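Local coordinates for hemolysin activator protein CdiB (Acinetobacter baumannii ACICU, PDB 6WIL), which probably translocates a large partner toxin across the outer membrane in contact-dependent growth inhibition, acting as a TpsB-type beta-barrel transporter of the Omp85 superfamily, at residues A[15-20]-A[255-260]; A[273-278]-A[284-289]; A[7-12]-A[262-267]; A[521-526]-A[532-537]. All coordinates share one frame; numbering follows the deposited sequence.

Interaction 1 of 4, residues A[15-20]-A[255-260]; sequences DQRLKE and NVSHSL
Arg17 and Ser257 are the closest backbone positions between helical residues 15-20 and strand residues 255-260, yet their CA atoms stand 10.2 Å apart, so the contact depends on one long side chain. The arginine leaves the helix nearly extended, with CG anti to N (chi1 -172°), and then bends at chi3 (80°), which brings the guanidinium against the strand. Ser257 comes over one face of that group: its OG lies above the centre of the plane, 3.8 Å from Arg17 CZ, too long for a polar bond and best read as van der Waals contact. Asn255 meets the guanidinium at its edge. There Arg17 NH1 and Asn255 ND2, both donors, are 3.6 Å apart, and the amide is turned only 27° from the guanidinium plane. A water links the two side chains, accepting from Arg17 NH2 and from Asn255 ND2. It lies 3.1 Å from Asn255 ND2 and 2.5 Å from Arg17 NH2, a distance so short that its exact length is doubtful, and donates weakly to Asn255 O. ND2 also donates to Asn237 OD1, which helps to fix the rotation of the amide. Arg17 NH2 has a further weak bond to Ser270 OG. All three touching residues are buried, and the polar ends of Arg17 and Asn255 are held by the water and by side chains of neighbouring strands, not by direct bonds to each other. Helix 8-27 occupies the barrel lumen, consistent with the N-terminal plug helix of TpsB transporters. Asn255 and Ser257 face it from strand 251-261, flanked by strands 232-243 and 266-279, while Tyr461 packs on Arg17 from a loop.

Interaction 2 of 4, residues A[273-278]-A[284-289]; sequences ISYQLP and LGFSYN
Six backbone hydrogen bonds join Ile273, Tyr275 and Leu277 to Tyr288, Phe286 and Leu284, making three hydrogen-bonded pairs of an antiparallel ladder whose short axes run at 177° and approach to 4.8 Å. Tyr275 N to Phe286 O, at 2.9 Å, is the straightest bond (173°). In the non-hydrogen-bonded pairs, CA-H...O contacts fill in; Ser287 CA, for example, lies 3.1 Å from Ile273 O. Apolar contacts occupy the face bearing Ile273, Tyr275, Leu277, Leu284, Phe286 and Tyr288. Phe286 CG sits between its own N and carbonyl carbon (chi1 83°), which swings the ring across to Tyr275, and Phe286 CE2 lies 3.4 Å from Tyr275 CB. The two rings are oblique, their centroids 5.8 Å apart. Ile273 CG2 meets Tyr288 CB at 3.6 Å and lies near the edge of that ring, while Leu277 CD2 rests on Leu284 CB, also at 3.6 Å. The polar bonds reach further: Tyr275 OH to Asp250, and Gln276 NE2 to both Asp283 and Gln26 of helix 8-27. This hairpin belongs to the barrel wall between strands 251-261 and 308-326; its aromatic face probably meets lipid, whereas Ser274, Gln276 and Ser287 face the lumen that holds the helix.

Interaction 3 of 4, residues A[7-12]-A[262-267]; sequences SLPSQV and DFHESL
Pro9 packs its CB over one face of the His264 imidazole, a CH-pi contact in which the carbon lies 3.5 Å from the ring centroid and 23° off the ring normal. This is the tight part of the contact. CB is displaced toward the rim, so His264 NE2 is its closest atom at 3.3 Å, and Pro9 CG follows along the same ring, 3.6 Å from His264 CE1. The two side chains meet at about a right angle. His264 reaches the proline because CG stands anti to its carbonyl carbon (chi1 -66°). The looser part is polar: Ser10 OG and Ser266 OG approach to only 3.4 Å. Asn268 OD1 relates them, bonded to Ser266 OG and more weakly to Ser10 OG. Farther out, Glu265 is exposed on the turn; with Ser266 it faces Asp261 in a G1 beta bulge at the end of the hairpin from strand 251-261 to strand 266-279. The chemistry implies a modest local hold: 143 Å² is buried, no charges pair between the segments, and the start of helix 8-27 meets the hairpin through one proline-imidazole contact and two serines sharing an asparagine, a small patch of van der Waals and weakly polar character.

Interaction 4 of 4, residues A[521-526]-A[532-537]; sequences LGLRTY and LDAFTG
Leu521, Leu523 and Thr525 pair with Thr536, Ala534 and Leu532 through six backbone hydrogen bonds, in an antiparallel ladder whose short axes run at 175° to each other, 4.6 Å apart at closest. Leu523 N reaches Ala534 O at 2.9 Å. At the non-hydrogen-bonded pair of Gly522 and Phe535 the CA atoms come to 3.8 Å; the strands can approach this closely because Gly522 has only hydrogen on the face where Phe535 CB and Ala534 O crowd its CA. The charged contact is at Arg524 and Asp533, whose side chains run side by side. Arg524 NE forms a salt bridge to Asp533 OD2 (3.3 Å) whose N-H...O bond is weak and bent (142°), with the carboxylate at the edge of the guanidinium and turned 78° from its plane. Other partners hold both: Arg524 NH2 pairs with Glu483, and Asp533 OD1 bonds to Tyr496 OH, whose ring also forms a cation-pi contact with the arginine. Apolar contacts lie on the other face, where Leu523 CD2 meets Ala534 CB at 4.0 Å and Thr525 CG2 meets Leu532 CB at 3.8 Å. The hairpin is set between strands 493-505 and 550-559 of the barrel, with the Arg524-Asp533 face joined to strands 476-487 and 493-505 by these polar groups.

All four contacts reach the closed 16-stranded barrel. Interactions 1 and 3 share helix 8-27, with centres 12 Å apart, and set successive parts of it against the neighbouring strands 251-261 and 266-279; along the chain interaction 1 is nested inside the loop closed by interaction 3. Interaction 2 follows both and continues along strand 266-279. It touches interaction 1 where Leu18 CD1 packs 3.3 Å from Asn289 OD1. Interaction 4 comes last, near the C-terminus, and its centre lies about 31 Å from that of interaction 2. Two contacts therefore build wall hairpins and two seat the helix inside, consistent with a plugged resting state of the transporter.

Interaction 1 of 4, residues A[15-20]-A[255-260]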
loop_
_atom_site.group_PDB
_atom_site.type_symbol
_atom_site.label_atom_id
_atom_site.label_comp_id
_atom_site.label_asym_id
_atom_site.label_seq_id
_atom_site.Cartn_x
_atom_site.Cartn_y
_atom_site.Cartn_z
ATOM N N ASP A 15 -6.873 -11.983 14.197
ATOM C CA ASP A 15 -5.900 -10.936 13.888
ATOM C C ASP A 15 -5.332 -11.102 12.484
ATOM O O ASP A 15 -5.181 -10.115 11.752
ATOM C CB ASP A 15 -4.775 -10.936 14.923
ATOM C CG ASP A 15 -5.211 -10.381 16.265
ATOM O OD1 ASP A 15 -6.421 -10.125 16.442
ATOM O OD2 ASP A 15 -4.341 -10.194 17.144
ATOM N N GLN A 16 -5.001 -12.336 12.094
ATOM C CA GLN A 16 -4.522 -12.578 10.736
ATOM C C GLN A 16 -5.581 -12.202 9.706
ATOM O O GLN A 16 -5.275 -11.566 8.690
ATOM C CB GLN A 16 -4.112 -14.042 10.571
ATOM C CG GLN A 16 -2.944 -14.482 11.447
ATOM C CD GLN A 16 -2.489 -15.902 11.144
ATOM O OE1 GLN A 16 -3.276 -16.738 10.700
ATOM N NE2 GLN A 16 -1.209 -16.174 11.375
ATOM N N ARG A 17 -6.835 -12.588 9.955
ATOM C CA ARG A 17 -7.918 -12.212 9.051
ATOM C C ARG A 17 -8.106 -10.701 9.020
ATOM O O ARG A 17 -8.379 -10.123 7.960
ATOM C CB ARG A 17 -9.216 -12.904 9.472
ATOM C CG ARG A 17 -10.359 -12.721 8.482
ATOM C CD ARG A 17 -11.705 -13.049 9.106
ATOM N NE ARG A 17 -12.218 -11.942 9.912
ATOM C CZ ARG A 17 -12.901 -10.914 9.418
ATOM N NH1 ARG A 17 -13.153 -10.848 8.117
ATOM N NH2 ARG A 17 -13.330 -9.951 10.222
ATOM N N LEU A 18 -7.968 -10.044 10.175
ATOM C CA LEU A 18 -8.077 -8.589 10.222
ATOM C C LEU A 18 -6.988 -7.925 9.391
ATOM O O LEU A 18 -7.252 -6.965 8.658
ATOM C CB LEU A 18 -8.009 -8.097 11.667
ATOM C CG LEU A 18 -9.318 -7.673 12.329
ATOM C CD1 LEU A 18 -9.030 -6.950 13.634
ATOM C CD2 LEU A 18 -10.131 -6.793 11.390
ATOM N N LYS A 19 -5.752 -8.417 9.501
ATOM C CA LYS A 19 -4.665 -7.833 8.725
ATOM C C LYS A 19 -4.873 -8.055 7.233
ATOM O O LYS A 19 -4.619 -7.153 6.426
ATOM C CB LYS A 19 -3.321 -8.406 9.179
ATOM C CG LYS A 19 -2.782 -7.771 10.458
ATOM C CD LYS A 19 -1.392 -7.195 10.227
ATOM C CE LYS A 19 -0.897 -6.353 11.392
ATOM N NZ LYS A 19 -0.552 -7.163 12.593
ATOM N N GLU A 20 -5.347 -9.242 6.846
ATOM C CA GLU A 20 -5.624 -9.496 5.436
ATOM C C GLU A 20 -6.732 -8.584 4.923
ATOM O O GLU A 20 -6.662 -8.085 3.793
ATOM C CB GLU A 20 -5.987 -10.967 5.233
ATOM C CG GLU A 20 -6.056 -11.397 3.776
ATOM C CD GLU A 20 -5.811 -12.885 3.599
ATOM O OE1 GLU A 20 -6.785 -13.630 3.350
ATOM O OE2 GLU A 20 -4.642 -13.311 3.721
ATOM N N ASN A 255 -17.659 -4.422 7.677
ATOM C CA ASN A 255 -17.564 -5.866 7.515
ATOM C C ASN A 255 -18.116 -6.557 8.753
ATOM O O ASN A 255 -17.782 -6.178 9.879
ATOM C CB ASN A 255 -16.115 -6.297 7.264
ATOM C CG ASN A 255 -16.020 -7.671 6.634
ATOM O OD1 ASN A 255 -16.025 -7.805 5.408
ATOM N ND2 ASN A 255 -15.938 -8.704 7.469
ATOM N N VAL A 256 -18.966 -7.560 8.540
ATOM C CA VAL A 256 -19.491 -8.399 9.611
ATOM C C VAL A 256 -19.195 -9.848 9.258
ATOM O O VAL A 256 -19.549 -10.312 8.169
ATOM C CB VAL A 256 -21.003 -8.195 9.828
ATOM C CG1 VAL A 256 -21.491 -9.069 10.973
ATOM C CG2 VAL A 256 -21.302 -6.735 10.111
ATOM N N SER A 257 -18.547 -10.559 10.174
ATOM C CA SER A 257 -18.094 -11.919 9.930
ATOM C C SER A 257 -18.703 -12.865 10.957
ATOM O O SER A 257 -18.831 -12.519 12.134
ATOM C CB SER A 257 -16.564 -11.998 9.982
ATOM O OG SER A 257 -16.077 -13.073 9.195
ATOM N N HIS A 258 -19.087 -14.055 10.498
ATOM C CA HIS A 258 -19.538 -15.141 11.361
ATOM C C HIS A 258 -18.737 -16.385 11.012
ATOM O O HIS A 258 -18.577 -16.709 9.831
ATOM C CB HIS A 258 -21.035 -15.426 11.195
ATOM C CG HIS A 258 -21.920 -14.280 11.575
ATOM N ND1 HIS A 258 -22.064 -13.850 12.876
ATOM C CD2 HIS A 258 -22.723 -13.487 10.826
ATOM C CE1 HIS A 258 -22.910 -12.836 12.912
ATOM N NE2 HIS A 258 -23.324 -12.596 11.680
ATOM N N SER A 259 -18.240 -17.079 12.031
ATOM C CA SER A 259 -17.383 -18.234 11.814
ATOM C C SER A 259 -17.806 -19.371 12.731
ATOM O O SER A 259 -18.210 -19.142 13.873
ATOM C CB SER A 259 -15.906 -17.884 12.053
ATOM O OG SER A 259 -15.077 -19.022 11.898
ATOM N N LEU A 260 -17.707 -20.595 12.216
ATOM C CA LEU A 260 -17.989 -21.814 12.972
ATOM C C LEU A 260 -16.764 -22.713 12.827
ATOM O O LEU A 260 -16.613 -23.406 11.817
ATOM C CB LEU A 260 -19.260 -22.496 12.467
ATOM C CG LEU A 260 -19.890 -23.619 13.298
ATOM C CD1 LEU A 260 -19.217 -24.962 13.041
ATOM C CD2 LEU A 260 -19.852 -23.275 14.781
HETATM O O HOH W 1 -15.163 -8.287 10.437
#

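Interaction 2 of 4, residues A[273-278]-A[284-289]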
loop_
_atom_site.group_PDB
_atom_site.type_symbol
_atom_site.label_atom_id
_atom_site.label_comp_id
_atom_site.label_asym_id
_atom_site.label_seq_id
_atom_site.Cartn_x
_atom_site.Cartn_y
_atom_site.Cartn_z
ATOM N N ILE A 273 -15.287 -1.617 11.075
ATOM C CA ILE A 273 -15.622 -0.379 10.382
ATOM C C ILE A 273 -14.335 0.387 10.110
ATOM O O ILE A 273 -13.472 0.499 10.986
ATOM C CB ILE A 273 -16.614 0.480 11.193
ATOM C CG1 ILE A 273 -16.707 1.893 10.613
ATOM C CG2 ILE A 273 -16.213 0.523 12.653
ATOM C CD1 ILE A 273 -17.723 2.768 11.305
ATOM N N SER A 274 -14.204 0.909 8.895
ATOM C CA SER A 274 -13.022 1.657 8.493
ATOM C C SER A 274 -13.455 2.915 7.758
ATOM O O SER A 274 -14.328 2.861 6.886
ATOM C CB SER A 274 -12.110 0.807 7.606
ATOM O OG SER A 274 -10.829 1.400 7.485
ATOM N N TYR A 275 -12.852 4.043 8.121
ATOM C CA TYR A 275 -13.081 5.311 7.443
ATOM C C TYR A 275 -11.741 5.904 7.037
ATOM O O TYR A 275 -10.777 5.869 7.807
ATOM C CB TYR A 275 -13.845 6.283 8.337
ATOM C CG TYR A 275 -14.258 7.566 7.655
ATOM C CD1 TYR A 275 -15.167 7.556 6.604
ATOM C CD2 TYR A 275 -13.761 8.791 8.080
ATOM C CE1 TYR A 275 -15.560 8.728 5.986
ATOM C CE2 TYR A 275 -14.150 9.970 7.469
ATOM C CZ TYR A 275 -15.046 9.932 6.422
ATOM O OH TYR A 275 -15.427 11.106 5.812
ATOM N N GLN A 276 -11.688 6.455 5.826
ATOM C CA GLN A 276 -10.437 6.940 5.257
ATOM C C GLN A 276 -10.730 8.116 4.340
ATOM O O GLN A 276 -11.585 8.008 3.457
ATOM C CB GLN A 276 -9.732 5.826 4.476
ATOM C CG GLN A 276 -8.220 5.888 4.515
ATOM C CD GLN A 276 -7.577 4.793 3.686
ATOM O OE1 GLN A 276 -8.231 3.819 3.308
ATOM N NE2 GLN A 276 -6.294 4.952 3.389
ATOM N N LEU A 277 -10.028 9.231 4.546
ATOM C CA LEU A 277 -10.136 10.372 3.650
ATOM C C LEU A 277 -8.755 10.975 3.422
ATOM O O LEU A 277 -7.941 11.028 4.355
ATOM C CB LEU A 277 -11.089 11.443 4.196
ATOM C CG LEU A 277 -10.599 12.478 5.209
ATOM C CD1 LEU A 277 -11.650 13.559 5.394
ATOM C CD2 LEU A 277 -10.264 11.829 6.538
ATOM N N PRO A 278 -8.457 11.422 2.203
ATOM C CA PRO A 278 -7.159 12.045 1.932
ATOM C C PRO A 278 -7.194 13.557 2.075
ATOM O O PRO A 278 -8.211 14.212 1.856
ATOM C CB PRO A 278 -6.901 11.651 0.472
ATOM C CG PRO A 278 -8.272 11.670 -0.131
ATOM C CD PRO A 278 -9.218 11.187 0.961
ATOM N N LEU A 284 -5.717 10.229 6.242
ATOM C CA LEU A 284 -6.268 10.058 7.581
ATOM C C LEU A 284 -7.188 8.851 7.589
ATOM O O LEU A 284 -8.019 8.696 6.690
ATOM C CB LEU A 284 -7.044 11.292 8.048
ATOM C CG LEU A 284 -6.288 12.574 8.387
ATOM C CD1 LEU A 284 -5.723 13.235 7.143
ATOM C CD2 LEU A 284 -7.208 13.529 9.133
ATOM N N GLY A 285 -7.045 8.005 8.594
ATOM C CA GLY A 285 -7.879 6.824 8.700
ATOM C C GLY A 285 -8.191 6.510 10.143
ATOM O O GLY A 285 -7.417 6.817 11.052
ATOM N N PHE A 286 -9.356 5.906 10.352
ATOM C CA PHE A 286 -9.661 5.341 11.654
ATOM C C PHE A 286 -10.466 4.070 11.447
ATOM O O PHE A 286 -11.214 3.939 10.477
ATOM C CB PHE A 286 -10.377 6.346 12.577
ATOM C CG PHE A 286 -11.861 6.447 12.372
ATOM C CD1 PHE A 286 -12.723 5.529 12.955
ATOM C CD2 PHE A 286 -12.402 7.501 11.654
ATOM C CE1 PHE A 286 -14.089 5.629 12.780
ATOM C CE2 PHE A 286 -13.770 7.614 11.484
ATOM C CZ PHE A 286 -14.615 6.673 12.045
ATOM N N SER A 287 -10.279 3.121 12.355
ATOM C CA SER A 287 -10.944 1.834 12.261
ATOM C C SER A 287 -11.334 1.366 13.654
ATOM O O SER A 287 -10.818 1.845 14.667
ATOM C CB SER A 287 -10.057 0.788 11.570
ATOM O OG SER A 287 -8.746 0.792 12.103
ATOM N N TYR A 288 -12.263 0.418 13.687
ATOM C CA TYR A 288 -12.750 -0.148 14.934
ATOM C C TYR A 288 -13.143 -1.589 14.664
ATOM O O TYR A 288 -13.791 -1.876 13.654
ATOM C CB TYR A 288 -13.936 0.660 15.477
ATOM C CG TYR A 288 -14.709 0.001 16.603
ATOM C CD1 TYR A 288 -14.322 0.156 17.927
ATOM C CD2 TYR A 288 -15.844 -0.756 16.338
ATOM C CE1 TYR A 288 -15.038 -0.436 18.956
ATOM C CE2 TYR A 288 -16.563 -1.350 17.355
ATOM C CZ TYR A 288 -16.155 -1.189 18.662
ATOM O OH TYR A 288 -16.871 -1.782 19.676
ATOM N N ASN A 289 -12.736 -2.489 15.554
ATOM C CA ASN A 289 -13.057 -3.902 15.428
ATOM C C ASN A 289 -13.650 -4.398 16.736
ATOM O O ASN A 289 -13.107 -4.129 17.811
ATOM C CB ASN A 289 -11.819 -4.725 15.061
ATOM C CG ASN A 289 -12.118 -6.208 14.975
ATOM O OD1 ASN A 289 -11.563 -7.011 15.724
ATOM N ND2 ASN A 289 -13.018 -6.577 14.069
#

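Interaction 3 of 4, residues A[7-12]-A[262-267]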
loop_
_atom_site.group_PDB
_atom_site.type_symbol
_atom_site.label_atom_id
_atom_site.label_comp_id
_atom_site.label_asym_id
_atom_site.label_seq_id
_atom_site.Cartn_x
_atom_site.Cartn_y
_atom_site.Cartn_z
ATOM N N SER A 7 -9.023 -19.262 24.308
ATOM C CA SER A 7 -9.464 -18.650 23.064
ATOM C C SER A 7 -8.320 -18.155 22.188
ATOM O O SER A 7 -8.574 -17.749 21.048
ATOM C CB SER A 7 -10.405 -17.478 23.368
ATOM O OG SER A 7 -9.734 -16.470 24.108
ATOM N N LEU A 8 -7.076 -18.177 22.688
ATOM C CA LEU A 8 -5.900 -17.685 21.973
ATOM C C LEU A 8 -5.850 -18.158 20.520
ATOM O O LEU A 8 -5.489 -17.365 19.640
ATOM C CB LEU A 8 -4.615 -18.096 22.703
ATOM C CG LEU A 8 -3.297 -17.569 22.122
ATOM C CD1 LEU A 8 -2.989 -16.160 22.618
ATOM C CD2 LEU A 8 -2.146 -18.518 22.428
ATOM N N PRO A 9 -6.188 -19.420 20.211
ATOM C CA PRO A 9 -6.258 -19.806 18.788
ATOM C C PRO A 9 -7.235 -18.971 17.976
ATOM O O PRO A 9 -6.884 -18.494 16.889
ATOM C CB PRO A 9 -6.675 -21.280 18.855
ATOM C CG PRO A 9 -6.131 -21.754 20.141
ATOM C CD PRO A 9 -6.294 -20.604 21.089
ATOM N N SER A 10 -8.460 -18.776 18.475
ATOM C CA SER A 10 -9.457 -18.023 17.717
ATOM C C SER A 10 -9.067 -16.557 17.556
ATOM O O SER A 10 -9.403 -15.941 16.539
ATOM C CB SER A 10 -10.828 -18.134 18.387
ATOM O OG SER A 10 -11.558 -19.244 17.892
ATOM N N GLN A 11 -8.369 -15.983 18.538
ATOM C CA GLN A 11 -7.973 -14.581 18.448
ATOM C C GLN A 11 -6.791 -14.377 17.506
ATOM O O GLN A 11 -6.701 -13.331 16.856
ATOM C CB GLN A 11 -7.639 -14.033 19.839
ATOM C CG GLN A 11 -8.676 -13.063 20.408
ATOM C CD GLN A 11 -8.585 -11.665 19.806
ATOM O OE1 GLN A 11 -7.886 -11.441 18.817
ATOM N NE2 GLN A 11 -9.290 -10.715 20.410
ATOM N N VAL A 12 -5.882 -15.352 17.425
ATOM C CA VAL A 12 -4.789 -15.273 16.458
ATOM C C VAL A 12 -5.340 -15.294 15.039
ATOM O O VAL A 12 -4.957 -14.480 14.189
ATOM C CB VAL A 12 -3.785 -16.418 16.691
ATOM C CG1 VAL A 12 -2.939 -16.651 15.448
ATOM C CG2 VAL A 12 -2.897 -16.109 17.886
ATOM N N ASP A 262 -14.809 -25.856 13.781
ATOM C CA ASP A 262 -14.887 -27.183 14.382
ATOM C C ASP A 262 -13.557 -27.644 14.960
ATOM O O ASP A 262 -13.541 -28.562 15.787
ATOM C CB ASP A 262 -15.379 -28.209 13.357
ATOM C CG ASP A 262 -16.861 -28.083 13.065
ATOM O OD1 ASP A 262 -17.592 -27.544 13.922
ATOM O OD2 ASP A 262 -17.298 -28.533 11.984
ATOM N N PHE A 263 -12.445 -27.033 14.540
ATOM C CA PHE A 263 -11.147 -27.387 15.105
ATOM C C PHE A 263 -11.090 -27.077 16.596
ATOM O O PHE A 263 -10.627 -27.904 17.393
ATOM C CB PHE A 263 -10.032 -26.653 14.360
ATOM C CG PHE A 263 -9.741 -27.215 12.995
ATOM C CD1 PHE A 263 -8.836 -28.249 12.839
ATOM C CD2 PHE A 263 -10.382 -26.723 11.873
ATOM C CE1 PHE A 263 -8.555 -28.768 11.591
ATOM C CE2 PHE A 263 -10.114 -27.245 10.620
ATOM C CZ PHE A 263 -9.199 -28.269 10.483
ATOM N N HIS A 264 -11.559 -25.892 16.993
ATOM C CA HIS A 264 -11.588 -25.486 18.392
ATOM C C HIS A 264 -13.012 -25.385 18.937
ATOM O O HIS A 264 -13.231 -24.730 19.965
ATOM C CB HIS A 264 -10.848 -24.162 18.577
ATOM C CG HIS A 264 -9.377 -24.253 18.304
ATOM N ND1 HIS A 264 -8.491 -24.845 19.180
ATOM C CD2 HIS A 264 -8.636 -23.831 17.251
ATOM C CE1 HIS A 264 -7.270 -24.785 18.678
ATOM N NE2 HIS A 264 -7.330 -24.176 17.508
ATOM N N GLU A 265 -13.973 -26.039 18.271
ATOM C CA GLU A 265 -15.383 -26.082 18.676
ATOM C C GLU A 265 -15.880 -24.714 19.140
ATOM O O GLU A 265 -16.396 -24.547 20.248
ATOM C CB GLU A 265 -15.600 -27.158 19.745
ATOM C CG GLU A 265 -15.340 -28.573 19.238
ATOM C CD GLU A 265 -15.439 -29.619 20.338
ATOM O OE1 GLU A 265 -15.503 -29.230 21.528
ATOM O OE2 GLU A 265 -15.459 -30.831 20.017
ATOM N N SER A 266 -15.718 -23.728 18.264
ATOM C CA SER A 266 -15.907 -22.326 18.596
ATOM C C SER A 266 -16.870 -21.658 17.621
ATOM O O SER A 266 -17.066 -22.104 16.487
ATOM C CB SER A 266 -14.566 -21.569 18.585
ATOM O OG SER A 266 -14.761 -20.179 18.759
ATOM N N LEU A 267 -17.459 -20.561 18.091
ATOM C CA LEU A 267 -18.363 -19.727 17.313
ATOM C C LEU A 267 -17.906 -18.286 17.465
ATOM O O LEU A 267 -17.768 -17.798 18.591
ATOM C CB LEU A 267 -19.806 -19.902 17.793
ATOM C CG LEU A 267 -20.901 -19.062 17.141
ATOM C CD1 LEU A 267 -21.964 -19.974 16.558
ATOM C CD2 LEU A 267 -21.507 -18.105 18.156
#

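Interaction 4 of 4, residues A[521-526]-A[532-537]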
loop_
_atom_site.group_PDB
_atom_site.type_symbol
_atom_site.label_atom_id
_atom_site.label_comp_id
_atom_site.label_asym_id
_atom_site.label_seq_id
_atom_site.Cartn_x
_atom_site.Cartn_y
_atom_site.Cartn_z
ATOM N N LEU A 521 -2.476 -26.356 -4.509
ATOM C CA LEU A 521 -2.854 -26.330 -5.916
ATOM C C LEU A 521 -4.344 -26.032 -6.006
ATOM O O LEU A 521 -5.146 -26.674 -5.320
ATOM C CB LEU A 521 -2.529 -27.661 -6.602
ATOM C CG LEU A 521 -2.829 -27.765 -8.099
ATOM C CD1 LEU A 521 -1.890 -26.883 -8.906
ATOM C CD2 LEU A 521 -2.752 -29.210 -8.564
ATOM N N GLY A 522 -4.713 -25.062 -6.837
ATOM C CA GLY A 522 -6.101 -24.675 -6.918
ATOM C C GLY A 522 -6.414 -23.873 -8.162
ATOM O O GLY A 522 -5.584 -23.731 -9.061
ATOM N N LEU A 523 -7.639 -23.343 -8.195
ATOM C CA LEU A 523 -8.122 -22.572 -9.332
ATOM C C LEU A 523 -9.031 -21.454 -8.840
ATOM O O LEU A 523 -9.593 -21.518 -7.744
ATOM C CB LEU A 523 -8.874 -23.453 -10.338
ATOM C CG LEU A 523 -10.299 -23.875 -9.965
ATOM C CD1 LEU A 523 -11.027 -24.391 -11.193
ATOM C CD2 LEU A 523 -10.310 -24.927 -8.859
ATOM N N ARG A 524 -9.169 -20.424 -9.675
ATOM C CA ARG A 524 -10.013 -19.271 -9.396
ATOM C C ARG A 524 -10.731 -18.861 -10.672
ATOM O O ARG A 524 -10.166 -18.936 -11.765
ATOM C CB ARG A 524 -9.203 -18.078 -8.872
ATOM C CG ARG A 524 -8.288 -18.382 -7.699
ATOM C CD ARG A 524 -7.139 -17.391 -7.667
ATOM N NE ARG A 524 -6.283 -17.566 -6.500
ATOM C CZ ARG A 524 -5.009 -17.193 -6.451
ATOM N NH1 ARG A 524 -4.437 -16.636 -7.512
ATOM N NH2 ARG A 524 -4.303 -17.388 -5.346
ATOM N N THR A 525 -11.978 -18.408 -10.530
ATOM C CA THR A 525 -12.762 -18.010 -11.693
ATOM C C THR A 525 -13.759 -16.923 -11.311
ATOM O O THR A 525 -14.208 -16.843 -10.164
ATOM C CB THR A 525 -13.494 -19.210 -12.315
ATOM O OG1 THR A 525 -14.203 -18.788 -13.486
ATOM C CG2 THR A 525 -14.470 -19.824 -11.321
ATOM N N TYR A 526 -14.097 -16.086 -12.292
ATOM C CA TYR A 526 -15.027 -14.976 -12.119
ATOM C C TYR A 526 -16.113 -15.086 -13.181
ATOM O O TYR A 526 -15.824 -15.004 -14.379
ATOM C CB TYR A 526 -14.301 -13.632 -12.222
ATOM C CG TYR A 526 -15.139 -12.423 -11.854
ATOM C CD1 TYR A 526 -15.938 -11.792 -12.800
ATOM C CD2 TYR A 526 -15.121 -11.902 -10.563
ATOM C CE1 TYR A 526 -16.703 -10.685 -12.470
ATOM C CE2 TYR A 526 -15.882 -10.794 -10.224
ATOM C CZ TYR A 526 -16.670 -10.191 -11.182
ATOM O OH TYR A 526 -17.427 -9.089 -10.853
ATOM N N LEU A 532 -15.039 -17.585 -7.446
ATOM C CA LEU A 532 -14.779 -18.860 -6.804
ATOM C C LEU A 532 -13.279 -19.019 -6.611
ATOM O O LEU A 532 -12.488 -18.647 -7.483
ATOM C CB LEU A 532 -15.340 -20.013 -7.646
ATOM C CG LEU A 532 -15.552 -21.374 -6.975
ATOM C CD1 LEU A 532 -16.663 -22.135 -7.682
ATOM C CD2 LEU A 532 -14.278 -22.199 -6.960
ATOM N N ASP A 533 -12.894 -19.563 -5.460
ATOM C CA ASP A 533 -11.497 -19.877 -5.170
ATOM C C ASP A 533 -11.479 -21.200 -4.420
ATOM O O ASP A 533 -11.913 -21.267 -3.266
ATOM C CB ASP A 533 -10.827 -18.769 -4.357
ATOM C CG ASP A 533 -9.309 -18.893 -4.333
ATOM O OD1 ASP A 533 -8.786 -20.019 -4.470
ATOM O OD2 ASP A 533 -8.634 -17.854 -4.174
ATOM N N ALA A 534 -10.989 -22.245 -5.077
ATOM C CA ALA A 534 -10.917 -23.576 -4.495
ATOM C C ALA A 534 -9.487 -24.083 -4.572
ATOM O O ALA A 534 -8.819 -23.922 -5.597
ATOM C CB ALA A 534 -11.858 -24.550 -5.212
ATOM N N PHE A 535 -9.021 -24.694 -3.486
ATOM C CA PHE A 535 -7.678 -25.252 -3.463
ATOM C C PHE A 535 -7.667 -26.519 -2.626
ATOM O O PHE A 535 -8.435 -26.660 -1.670
ATOM C CB PHE A 535 -6.651 -24.253 -2.909
ATOM C CG PHE A 535 -6.783 -23.994 -1.431
ATOM C CD1 PHE A 535 -7.599 -22.979 -0.963
ATOM C CD2 PHE A 535 -6.077 -24.757 -0.511
ATOM C CE1 PHE A 535 -7.717 -22.734 0.392
ATOM C CE2 PHE A 535 -6.196 -24.520 0.845
ATOM C CZ PHE A 535 -7.016 -23.507 1.297
ATOM N N THR A 536 -6.785 -27.437 -2.998
ATOM C CA THR A 536 -6.436 -28.580 -2.170
ATOM C C THR A 536 -4.936 -28.540 -1.908
ATOM O O THR A 536 -4.146 -28.258 -2.815
ATOM C CB THR A 536 -6.836 -29.903 -2.831
ATOM O OG1 THR A 536 -6.204 -30.991 -2.146
ATOM C CG2 THR A 536 -6.435 -29.920 -4.298
ATOM N N GLY A 537 -4.547 -28.798 -0.660
ATOM C CA GLY A 537 -3.163 -28.669 -0.257
ATOM C C GLY A 537 -2.763 -29.755 0.722
ATOM O O GLY A 537 -3.577 -30.585 1.130
#